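Local atomic coordinates of similar to hydroxylamine oxidoreductase (Kuenenia stuttgartiensis, PDB entry 6H5L), a protein that probably works as a multi-haem c oxidoreductase, the hydroxylamine oxidoreductase-like part of a 60-haem reductase complex in an anammox bacterium. Residues I301-T306 with D330-Y335; T306-N311 with V436-G441; Q368-A373 with Q470-T475. All coordinates share one frame; numbering follows the deposited sequence.

Contact 1 of 3, residues I301-T306 with D330-Y335. With HEC (heme c), chain I.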
loop_
_atom_site.group_PDB
_atom_site.type_symbol
_atom_site.label_atom_id
_atom_site.label_comp_id
_atom_site.label_asym_id
_atom_site.label_seq_id
_atom_site.Cartn_x
_atom_site.Cartn_y
_atom_site.Cartn_z
ATOM N N ILE A 301 10.172 20.551 46.906
ATOM C CA ILE A 301 10.949 21.435 47.775
ATOM C C ILE A 301 10.086 22.528 48.384
ATOM O O ILE A 301 10.070 22.708 49.609
ATOM C CB ILE A 301 12.161 22.060 47.029
ATOM C CG1 ILE A 301 13.104 20.946 46.510
ATOM C CG2 ILE A 301 12.904 23.038 47.915
ATOM C CD1 ILE A 301 14.238 21.468 45.639
ATOM N N TRP A 302 9.404 23.271 47.531
ATOM C CA TRP A 302 8.519 24.370 47.971
ATOM C C TRP A 302 7.118 23.810 48.144
ATOM O O TRP A 302 6.252 24.573 48.387
ATOM C CB TRP A 302 8.496 25.506 46.955
ATOM C CG TRP A 302 9.703 26.377 46.907
ATOM C CD1 TRP A 302 10.692 26.324 45.987
ATOM C CD2 TRP A 302 10.051 27.440 47.798
ATOM N NE1 TRP A 302 11.621 27.281 46.230
ATOM C CE2 TRP A 302 11.263 27.978 47.339
ATOM C CE3 TRP A 302 9.463 27.998 48.930
ATOM C CZ2 TRP A 302 11.897 29.037 47.975
ATOM C CZ3 TRP A 302 10.086 29.044 49.554
ATOM C CH2 TRP A 302 11.288 29.552 49.089
ATOM N N ARG A 303 7.017 22.498 48.217
ATOM C CA ARG A 303 5.818 21.650 48.167
ATOM C C ARG A 303 4.579 22.401 47.695
ATOM O O ARG A 303 4.451 22.548 46.536
ATOM C CB ARG A 303 5.645 21.049 49.559
ATOM C CG ARG A 303 6.917 20.429 50.096
ATOM C CD ARG A 303 7.357 19.141 49.467
ATOM N NE ARG A 303 6.292 18.184 49.406
ATOM C CZ ARG A 303 6.075 17.192 50.236
ATOM N NH1 ARG A 303 6.825 17.006 51.289
ATOM N NH2 ARG A 303 5.097 16.360 49.996
ATOM N N MET A 304 3.806 23.018 48.558
ATOM C CA MET A 304 2.571 23.619 48.081
ATOM C C MET A 304 2.696 25.116 47.857
ATOM O O MET A 304 1.853 25.696 47.163
ATOM C CB MET A 304 1.418 23.331 49.052
ATOM C CG MET A 304 0.031 23.612 48.468
ATOM S SD MET A 304 -1.343 23.065 49.503
ATOM C CE MET A 304 -2.751 23.627 48.545
ATOM N N GLY A 305 3.743 25.743 48.388
ATOM C CA GLY A 305 3.864 27.182 48.379
ATOM C C GLY A 305 3.278 27.857 49.596
ATOM O O GLY A 305 3.289 29.092 49.667
ATOM N N THR A 306 2.770 27.085 50.554
ATOM C CA THR A 306 2.144 27.620 51.756
ATOM C C THR A 306 3.070 27.613 52.962
ATOM O O THR A 306 3.065 28.571 53.741
ATOM C CB THR A 306 0.880 26.825 52.090
ATOM O OG1 THR A 306 1.210 25.438 52.229
ATOM C CG2 THR A 306 -0.153 26.986 50.988
ATOM N N ASP A 330 7.140 21.913 59.646
ATOM C CA ASP A 330 7.949 23.038 60.085
ATOM C C ASP A 330 8.506 23.788 58.877
ATOM O O ASP A 330 8.303 23.402 57.721
ATOM C CB ASP A 330 9.071 22.563 61.010
ATOM C CG ASP A 330 9.301 21.066 60.937
ATOM O OD1 ASP A 330 8.640 20.392 60.120
ATOM O OD2 ASP A 330 10.143 20.562 61.706
ATOM N N LYS A 331 9.223 24.876 59.151
ATOM C CA LYS A 331 9.713 25.741 58.088
ATOM C C LYS A 331 10.699 24.997 57.194
ATOM O O LYS A 331 11.593 24.297 57.678
ATOM C CB LYS A 331 10.365 26.990 58.684
ATOM C CG LYS A 331 9.416 27.860 59.502
ATOM C CD LYS A 331 9.582 29.333 59.152
ATOM C CE LYS A 331 10.144 30.138 60.314
ATOM N NZ LYS A 331 9.178 30.227 61.441
ATOM N N ILE A 332 10.526 25.151 55.884
ATOM C CA ILE A 332 11.365 24.465 54.909
ATOM C C ILE A 332 12.706 25.180 54.812
ATOM O O ILE A 332 12.761 26.403 54.635
ATOM C CB ILE A 332 10.671 24.407 53.540
ATOM C CG1 ILE A 332 9.285 23.770 53.662
ATOM C CG2 ILE A 332 11.523 23.635 52.543
ATOM C CD1 ILE A 332 8.498 23.772 52.368
ATOM N N ASP A 333 13.792 24.418 54.923
ATOM C CA ASP A 333 15.140 24.947 54.724
ATOM C C ASP A 333 15.493 24.747 53.255
ATOM O O ASP A 333 15.841 23.643 52.831
ATOM C CB ASP A 333 16.139 24.259 55.646
ATOM C CG ASP A 333 17.491 24.946 55.658
ATOM O OD1 ASP A 333 17.643 25.972 54.963
ATOM O OD2 ASP A 333 18.398 24.461 56.366
ATOM N N ILE A 334 15.393 25.826 52.474
ATOM C CA ILE A 334 15.610 25.736 51.032
ATOM C C ILE A 334 17.033 25.285 50.724
ATOM O O ILE A 334 17.270 24.541 49.765
ATOM C CB ILE A 334 15.280 27.084 50.363
ATOM C CG1 ILE A 334 13.782 27.365 50.471
ATOM C CG2 ILE A 334 15.733 27.106 48.910
ATOM C CD1 ILE A 334 12.918 26.237 49.951
ATOM N N TYR A 335 17.998 25.710 51.539
ATOM C CA TYR A 335 19.406 25.435 51.285
ATOM C C TYR A 335 19.963 24.354 52.209
ATOM O O TYR A 335 21.154 24.354 52.527
ATOM C CB TYR A 335 20.221 26.721 51.397
ATOM C CG TYR A 335 19.761 27.783 50.426
ATOM C CD1 TYR A 335 19.985 27.642 49.062
ATOM C CD2 TYR A 335 19.092 28.915 50.866
ATOM C CE1 TYR A 335 19.562 28.603 48.165
ATOM C CE2 TYR A 335 18.665 29.883 49.976
ATOM C CZ TYR A 335 18.902 29.722 48.626
ATOM O OH TYR A 335 18.480 30.681 47.734
HETATM FE FE HEC I . 5.315 20.567 38.230
HETATM C CHA HEC I . 6.098 22.002 41.181
HETATM C CHB HEC I . 2.232 19.622 39.464
HETATM C CHC HEC I . 4.393 19.384 35.139
HETATM C CHD HEC I . 8.570 20.865 37.104
HETATM N NA HEC I . 4.299 20.853 39.963
HETATM C C1A HEC I . 4.906 21.314 41.115
HETATM C C2A HEC I . 4.060 20.944 42.230
HETATM C C3A HEC I . 2.998 20.289 41.760
HETATM C C4A HEC I . 3.125 20.217 40.323
HETATM C CMA HEC I . 1.834 19.709 42.592
HETATM C CAA HEC I . 4.346 21.251 43.707
HETATM C CBA HEC I . 5.196 20.130 44.285
HETATM C CGA HEC I . 6.644 20.534 44.224
HETATM O O1A HEC I . 7.418 19.873 43.486
HETATM O O2A HEC I . 7.021 21.524 44.901
HETATM N NB HEC I . 3.641 19.620 37.460
HETATM C C1B HEC I . 2.443 19.432 38.120
HETATM C C2B HEC I . 1.451 19.020 37.152
HETATM C C3B HEC I . 2.044 18.944 35.960
HETATM C C4B HEC I . 3.434 19.327 36.127
HETATM C CMB HEC I . -0.018 18.676 37.474
HETATM C CAB HEC I . 1.373 18.533 34.631
HETATM C CBB HEC I . 0.291 19.548 34.195
HETATM N NC HEC I . 6.310 20.144 36.472
HETATM C C1C HEC I . 5.714 19.743 35.292
HETATM C C2C HEC I . 6.668 19.939 34.215
HETATM C C3C HEC I . 7.855 20.185 34.780
HETATM C C4C HEC I . 7.634 20.427 36.193
HETATM C CMC HEC I . 6.469 19.408 32.779
HETATM C CAC HEC I . 9.201 20.364 34.037
HETATM C CBC HEC I . 9.186 21.658 33.197
HETATM N ND HEC I . 7.080 21.304 39.026
HETATM C C1D HEC I . 8.302 21.371 38.359
HETATM C C2D HEC I . 9.251 22.059 39.207
HETATM C C3D HEC I . 8.476 22.417 40.482
HETATM C C4D HEC I . 7.138 21.905 40.280
HETATM C CMD HEC I . 10.730 22.373 38.898
HETATM C CAD HEC I . 9.019 23.151 41.724
HETATM C CBD HEC I . 9.782 22.132 42.567
HETATM C CGD HEC I . 10.284 22.773 43.832
HETATM O O1D HEC I . 11.330 23.470 43.778
HETATM O O2D HEC I . 9.641 22.579 44.895
#
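I334 lays the CG1–CD1 end of its side chain over the face of the W302 indole. Its CD1 sits 3.5 Å from the centroid of the W302 six-membered ring and only 12° off the ring normal, a CH-pi contact over the face, while CG1 reaches the far rim, 3.5 Å from W302 CZ2. The bend at chi2 (-53°) carries CD1 in over the ring centre, beside CG1 above the rim. The same CD1 also meets I301, whose CG2 branch comes within 3.8 Å of I334 CD1. Further along, I332 turns its CD1 onto the backbone, 3.3 Å from I301 O.

On the other side of this apolar patch, a haem propionate is gripped by two successive amides. W302 N gives HEC O2D a nearly straight hydrogen bond (2.7 Å, 174°), and I301 N adds a second at 2.9 Å. The other propionate oxygen, O1D, comes to the edge of the W302 ring, close to its plane. D367 takes the indole N-H, so the ring is held by its edge as well as by its face. Just beyond, the chain turns back, with G305 N hydrogen-bonded to W302 O at 2.8 Å. R303 leaves toward a second haem: its NE is hydrogen-bonded to a propionate of that group, and its two terminal nitrogens are taken by the carbonyls of V166 and G167. The result is a propionate-binding loop between closely spaced haems, in keeping with the multi-haem cytochrome c family.

Contact 2 of 3, residues T306-N311 with V436-G441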
loop_
_atom_site.group_PDB
_atom_site.type_symbol
_atom_site.label_atom_id
_atom_site.label_comp_id
_atom_site.label_asym_id
_atom_site.label_seq_id
_atom_site.Cartn_x
_atom_site.Cartn_y
_atom_site.Cartn_z
ATOM N N THR A 306 2.770 27.085 50.554
ATOM C CA THR A 306 2.144 27.620 51.756
ATOM C C THR A 306 3.070 27.613 52.962
ATOM O O THR A 306 3.065 28.571 53.741
ATOM C CB THR A 306 0.880 26.825 52.090
ATOM O OG1 THR A 306 1.210 25.438 52.229
ATOM C CG2 THR A 306 -0.153 26.986 50.988
ATOM N N VAL A 307 3.857 26.559 53.138
ATOM C CA VAL A 307 4.725 26.462 54.317
ATOM C C VAL A 307 5.835 27.502 54.210
ATOM O O VAL A 307 6.538 27.551 53.185
ATOM C CB VAL A 307 5.300 25.051 54.439
ATOM C CG1 VAL A 307 6.306 24.993 55.576
ATOM C CG2 VAL A 307 4.181 24.042 54.662
ATOM N N PRO A 308 6.027 28.350 55.216
ATOM C CA PRO A 308 7.047 29.400 55.122
ATOM C C PRO A 308 8.444 28.807 55.119
ATOM O O PRO A 308 8.718 27.838 55.841
ATOM C CB PRO A 308 6.808 30.243 56.386
ATOM C CG PRO A 308 5.440 29.851 56.877
ATOM C CD PRO A 308 5.279 28.421 56.482
ATOM N N PRO A 309 9.357 29.356 54.322
ATOM C CA PRO A 309 10.751 28.903 54.373
ATOM C C PRO A 309 11.467 29.436 55.606
ATOM O O PRO A 309 11.214 30.553 56.064
ATOM C CB PRO A 309 11.358 29.482 53.088
ATOM C CG PRO A 309 10.533 30.697 52.810
ATOM C CD PRO A 309 9.135 30.346 53.250
ATOM N N SER A 310 12.378 28.614 56.143
ATOM C CA SER A 310 13.160 29.001 57.313
ATOM C C SER A 310 14.247 30.017 56.993
ATOM O O SER A 310 14.876 30.541 57.920
ATOM C CB SER A 310 13.805 27.771 57.958
ATOM O OG SER A 310 14.791 27.199 57.111
ATOM N N ASN A 311 14.484 30.305 55.715
ATOM C CA ASN A 311 15.537 31.216 55.298
ATOM C C ASN A 311 15.085 32.672 55.297
ATOM O O ASN A 311 15.741 33.513 54.670
ATOM C CB ASN A 311 16.050 30.823 53.910
ATOM C CG ASN A 311 16.174 29.319 53.742
ATOM O OD1 ASN A 311 15.276 28.669 53.207
ATOM N ND2 ASN A 311 17.288 28.759 54.200
ATOM N N VAL A 436 -4.608 32.896 62.333
ATOM C CA VAL A 436 -4.310 33.643 61.117
ATOM C C VAL A 436 -3.059 33.084 60.456
ATOM O O VAL A 436 -2.061 32.802 61.128
ATOM C CB VAL A 436 -4.133 35.145 61.419
ATOM C CG1 VAL A 436 -3.732 35.899 60.162
ATOM C CG2 VAL A 436 -5.404 35.725 62.014
ATOM N N GLY A 437 -3.116 32.912 59.139
ATOM C CA GLY A 437 -1.926 32.533 58.359
ATOM C C GLY A 437 -1.740 31.078 57.995
ATOM O O GLY A 437 -2.572 30.268 58.327
ATOM N N PRO A 438 -0.576 30.715 57.426
ATOM C CA PRO A 438 -0.296 29.396 56.937
ATOM C C PRO A 438 -0.626 28.176 57.796
ATOM O O PRO A 438 -0.310 28.052 58.920
ATOM C CB PRO A 438 1.199 29.398 56.615
ATOM C CG PRO A 438 1.668 30.734 57.032
ATOM C CD PRO A 438 0.440 31.595 56.940
ATOM N N ILE A 439 -1.271 27.298 57.064
ATOM C CA ILE A 439 -1.899 25.981 57.303
ATOM C C ILE A 439 -3.165 26.098 58.132
ATOM O O ILE A 439 -4.193 26.034 57.519
ATOM C CB ILE A 439 -0.954 24.885 57.805
ATOM C CG1 ILE A 439 0.455 25.009 57.230
ATOM C CG2 ILE A 439 -1.579 23.543 57.480
ATOM C CD1 ILE A 439 0.487 25.073 55.740
ATOM N N LEU A 440 -3.088 26.428 59.420
ATOM C CA LEU A 440 -4.338 26.287 60.164
ATOM C C LEU A 440 -5.226 27.525 60.135
ATOM O O LEU A 440 -6.363 27.454 60.618
ATOM C CB LEU A 440 -4.049 25.887 61.610
ATOM C CG LEU A 440 -3.530 24.451 61.733
ATOM C CD1 LEU A 440 -3.561 23.970 63.175
ATOM C CD2 LEU A 440 -4.320 23.511 60.828
ATOM N N GLY A 441 -4.766 28.641 59.581
ATOM C CA GLY A 441 -5.621 29.806 59.464
ATOM C C GLY A 441 -6.477 29.851 58.221
ATOM O O GLY A 441 -7.217 30.817 58.019
#
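Two irregular loops meet here, T306, V307 and P308 from the long connection between strand 291-292 and helix 337-350, and P438 and I439 from the link between helices 420-429 and 443-446. The two proline rings approach each other through their outer corners, with P308 CG 3.9 Å from P438 CG. P438 also sets its CB against the backbone, 3.5 Å from T306 O.

What presents I439 is the shape of its own loop. With phi 71° and psi -70°, I439 occupies the central position of a classic gamma-turn, closed by a weak bond from L440 N to P438 O at 3.3 Å. A second weak bond, from G441 N to G437 O, draws the loop together one residue further out on each side. From this turn the end of the I439 side chain reaches over to the other segment: CD1 touches the hydroxyl of T306 (OG1 to CD1 3.6 Å) and the CG2 branch of V307 (4.0 Å from I439 CD1). OG1 can be met there because it stands between the T306 backbone N and carbonyl carbon (chi1 56°).

From V307 to P309 the facing loop is extended, with polyproline-like backbone angles. Helix 455-476 lies against the pair through W464 and L469 on T306 and Y460 on P438, and Y321 packs on both P308 and I439.

Contact 3 of 3, residues Q368-A373 with Q470-T475. With HEC (heme c), chain I.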
loop_
_atom_site.group_PDB
_atom_site.type_symbol
_atom_site.label_atom_id
_atom_site.label_comp_id
_atom_site.label_asym_id
_atom_site.label_seq_id
_atom_site.Cartn_x
_atom_site.Cartn_y
_atom_site.Cartn_z
ATOM N N GLN A 368 13.829 32.900 44.244
ATOM C CA GLN A 368 13.751 34.327 44.543
ATOM C C GLN A 368 12.312 34.819 44.526
ATOM O O GLN A 368 11.923 35.643 45.364
ATOM C CB GLN A 368 14.601 35.120 43.553
ATOM C CG GLN A 368 16.094 34.912 43.726
ATOM C CD GLN A 368 16.563 35.229 45.134
ATOM O OE1 GLN A 368 17.350 34.486 45.720
ATOM N NE2 GLN A 368 16.083 36.341 45.682
ATOM N N PHE A 369 11.506 34.334 43.580
ATOM C CA PHE A 369 10.094 34.702 43.559
ATOM C C PHE A 369 9.391 34.247 44.831
ATOM O O PHE A 369 8.557 34.974 45.382
ATOM C CB PHE A 369 9.408 34.110 42.327
ATOM C CG PHE A 369 7.920 34.323 42.300
ATOM C CD1 PHE A 369 7.379 35.477 41.754
ATOM C CD2 PHE A 369 7.059 33.368 42.822
ATOM C CE1 PHE A 369 6.011 35.675 41.730
ATOM C CE2 PHE A 369 5.692 33.564 42.804
ATOM C CZ PHE A 369 5.167 34.717 42.255
ATOM N N MET A 370 9.716 33.046 45.310
ATOM C CA MET A 370 9.057 32.526 46.504
ATOM C C MET A 370 9.512 33.265 47.758
ATOM O O MET A 370 8.717 33.472 48.684
ATOM C CB MET A 370 9.319 31.028 46.631
ATOM C CG MET A 370 8.626 30.214 45.562
ATOM S SD MET A 370 6.856 30.540 45.565
ATOM C CE MET A 370 6.337 29.572 46.980
ATOM N N PHE A 371 10.783 33.666 47.810
ATOM C CA PHE A 371 11.269 34.425 48.958
ATOM C C PHE A 371 10.559 35.769 49.066
ATOM O O PHE A 371 10.127 36.172 50.152
ATOM C CB PHE A 371 12.784 34.616 48.857
ATOM C CG PHE A 371 13.573 33.377 49.171
ATOM C CD1 PHE A 371 13.175 32.525 50.188
ATOM C CD2 PHE A 371 14.710 33.061 48.445
ATOM C CE1 PHE A 371 13.899 31.383 50.478
ATOM C CE2 PHE A 371 15.436 31.918 48.731
ATOM C CZ PHE A 371 15.031 31.079 49.749
ATOM N N GLN A 372 10.421 36.477 47.941
ATOM C CA GLN A 372 9.752 37.772 47.974
ATOM C C GLN A 372 8.243 37.620 48.126
ATOM O O GLN A 372 7.590 38.495 48.705
ATOM C CB GLN A 372 10.097 38.576 46.716
ATOM C CG GLN A 372 9.586 37.991 45.407
ATOM C CD GLN A 372 8.186 38.461 45.065
ATOM O OE1 GLN A 372 7.860 39.639 45.216
ATOM N NE2 GLN A 372 7.346 37.539 44.609
ATOM N N ALA A 373 7.675 36.520 47.626
ATOM C CA ALA A 373 6.240 36.301 47.784
ATOM C C ALA A 373 5.890 35.963 49.229
ATOM O O ALA A 373 4.914 36.493 49.776
ATOM C CB ALA A 373 5.766 35.197 46.839
ATOM N N GLN A 470 -0.666 30.627 42.885
ATOM C CA GLN A 470 -0.778 30.678 41.430
ATOM C C GLN A 470 0.485 31.248 40.798
ATOM O O GLN A 470 0.983 30.711 39.803
ATOM C CB GLN A 470 -2.007 31.492 41.024
ATOM C CG GLN A 470 -3.319 30.782 41.309
ATOM C CD GLN A 470 -4.535 31.636 41.017
ATOM O OE1 GLN A 470 -4.778 32.024 39.875
ATOM N NE2 GLN A 470 -5.312 31.932 42.053
ATOM N N GLY A 471 1.017 32.335 41.359
ATOM C CA GLY A 471 2.301 32.833 40.898
ATOM C C GLY A 471 3.424 31.843 41.125
ATOM O O GLY A 471 4.368 31.774 40.335
ATOM N N TYR A 472 3.341 31.070 42.210
ATOM C CA TYR A 472 4.323 30.021 42.465
ATOM C C TYR A 472 4.300 28.969 41.362
ATOM O O TYR A 472 5.338 28.647 40.772
ATOM C CB TYR A 472 4.055 29.389 43.833
ATOM C CG TYR A 472 4.657 28.016 44.054
ATOM C CD1 TYR A 472 5.995 27.760 43.779
ATOM C CD2 TYR A 472 3.887 26.984 44.572
ATOM C CE1 TYR A 472 6.540 26.508 43.993
ATOM C CE2 TYR A 472 4.424 25.734 44.794
ATOM C CZ TYR A 472 5.748 25.500 44.501
ATOM O OH TYR A 472 6.277 24.250 44.722
ATOM N N LYS A 473 3.118 28.422 41.069
ATOM C CA LYS A 473 3.019 27.392 40.042
ATOM C C LYS A 473 3.311 27.948 38.654
ATOM O O LYS A 473 3.884 27.242 37.816
ATOM C CB LYS A 473 1.636 26.745 40.084
ATOM C CG LYS A 473 1.387 25.929 41.342
ATOM C CD LYS A 473 2.502 24.919 41.563
ATOM C CE LYS A 473 2.215 24.030 42.759
ATOM N NZ LYS A 473 0.992 23.209 42.559
ATOM N N GLY A 474 2.934 29.200 38.392
ATOM C CA GLY A 474 3.279 29.813 37.119
ATOM C C GLY A 474 4.774 30.005 36.953
ATOM O O GLY A 474 5.318 29.801 35.864
ATOM N N THR A 475 5.460 30.395 38.032
ATOM C CA THR A 475 6.909 30.557 37.971
ATOM C C THR A 475 7.611 29.210 37.845
ATOM O O THR A 475 8.571 29.073 37.078
ATOM C CB THR A 475 7.409 31.307 39.209
ATOM O OG1 THR A 475 6.758 32.580 39.292
ATOM C CG2 THR A 475 8.916 31.518 39.140
HETATM FE FE HEC I . 5.315 20.567 38.230
HETATM C CHA HEC I . 6.098 22.002 41.181
HETATM C CHB HEC I . 2.232 19.622 39.464
HETATM C CHC HEC I . 4.393 19.384 35.139
HETATM C CHD HEC I . 8.570 20.865 37.104
HETATM N NA HEC I . 4.299 20.853 39.963
HETATM C C1A HEC I . 4.906 21.314 41.115
HETATM C C2A HEC I . 4.060 20.944 42.230
HETATM C C3A HEC I . 2.998 20.289 41.760
HETATM C C4A HEC I . 3.125 20.217 40.323
HETATM C CMA HEC I . 1.834 19.709 42.592
HETATM C CAA HEC I . 4.346 21.251 43.707
HETATM C CBA HEC I . 5.196 20.130 44.285
HETATM C CGA HEC I . 6.644 20.534 44.224
HETATM O O1A HEC I . 7.418 19.873 43.486
HETATM O O2A HEC I . 7.021 21.524 44.901
HETATM N NB HEC I . 3.641 19.620 37.460
HETATM C C1B HEC I . 2.443 19.432 38.120
HETATM C C2B HEC I . 1.451 19.020 37.152
HETATM C C3B HEC I . 2.044 18.944 35.960
HETATM C C4B HEC I . 3.434 19.327 36.127
HETATM C CMB HEC I . -0.018 18.676 37.474
HETATM C CAB HEC I . 1.373 18.533 34.631
HETATM C CBB HEC I . 0.291 19.548 34.195
HETATM N NC HEC I . 6.310 20.144 36.472
HETATM C C1C HEC I . 5.714 19.743 35.292
HETATM C C2C HEC I . 6.668 19.939 34.215
HETATM C C3C HEC I . 7.855 20.185 34.780
HETATM C C4C HEC I . 7.634 20.427 36.193
HETATM C CMC HEC I . 6.469 19.408 32.779
HETATM C CAC HEC I . 9.201 20.364 34.037
HETATM C CBC HEC I . 9.186 21.658 33.197
HETATM N ND HEC I . 7.080 21.304 39.026
HETATM C C1D HEC I . 8.302 21.371 38.359
HETATM C C2D HEC I . 9.251 22.059 39.207
HETATM C C3D HEC I . 8.476 22.417 40.482
HETATM C C4D HEC I . 7.138 21.905 40.280
HETATM C CMD HEC I . 10.730 22.373 38.898
HETATM C CAD HEC I . 9.019 23.151 41.724
HETATM C CBD HEC I . 9.782 22.132 42.567
HETATM C CGD HEC I . 10.284 22.773 43.832
HETATM O O1D HEC I . 11.330 23.470 43.778
HETATM O O2D HEC I . 9.641 22.579 44.895
#
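An antiparallel helix pair that lends Y472 and K473 to haem pockets brings F369 and M370 against G471, Y472 and T475. The local axes of 368-373 and 470-475 run at 171° and come within 10.2 Å of each other.

F369 starts toward the other helix, and with CG anti to the backbone N (chi1 174°) its ring reaches G471. The ring meets the backbone of G471 obliquely, CE2 lying 3.3 Å from G471 C; a glycine here leaves room for the phenyl to come that close. One face of the ring carries T475 OG1, 3.5 Å above its plane and over the centre, and the opposite face carries Q372 NE2, nearer the rim. Both polar atoms are held by their own helices. T475 OG1 donates to G471 O at 2.7 Å, from the face of that carbonyl opposite to the one used by T475 N, and is also hydrogen-bonded to S483. Q372 NE2 donates to a lone pair of F369 O, in the carbonyl plane.

M370 folds back on itself at chi2 and chi3 and makes a Met-aromatic contact with Y472. SD comes in obliquely, 3.4 Å from Y472 CD1, while the methyl lies over the face, CE being 4.1 Å from the Y472 ring centroid and 29° off its normal. At the other end of the ring, Y472 OH is hydrogen-bonded to R303 O and lies 2.8 Å from HEC O2A. K473 runs along the same haem toward D240, its salt-bridge partner, and a second haem's propionate.

Helix 480-513 flanks the pair through Q488 on F369 and M491 on A373, and Y194 of the second subunit, another copy of this protein, packs against F369.

Overall arrangement
Contacts 1, 2 and 3 cluster on one side of the chain's centre. Contact 1 lies about 9 Å from contact 2 and 12 Å from contact 3, with 14 Å between the other two, all centre to centre. Contact 2 starts at T306, where the first segment of contact 1 ends, and backbone bonding between S310 and I332 ties the two together. Along the chain, contact 1 closes before contact 3 opens, whereas contact 2 interlocks with both. W302 packs on M370, F371 and Y472, so the long haem-contacting loop is seated on helices 356-389 and 455-476. Contacts 1 and 3 thus approach the same haem from loop and helix respectively.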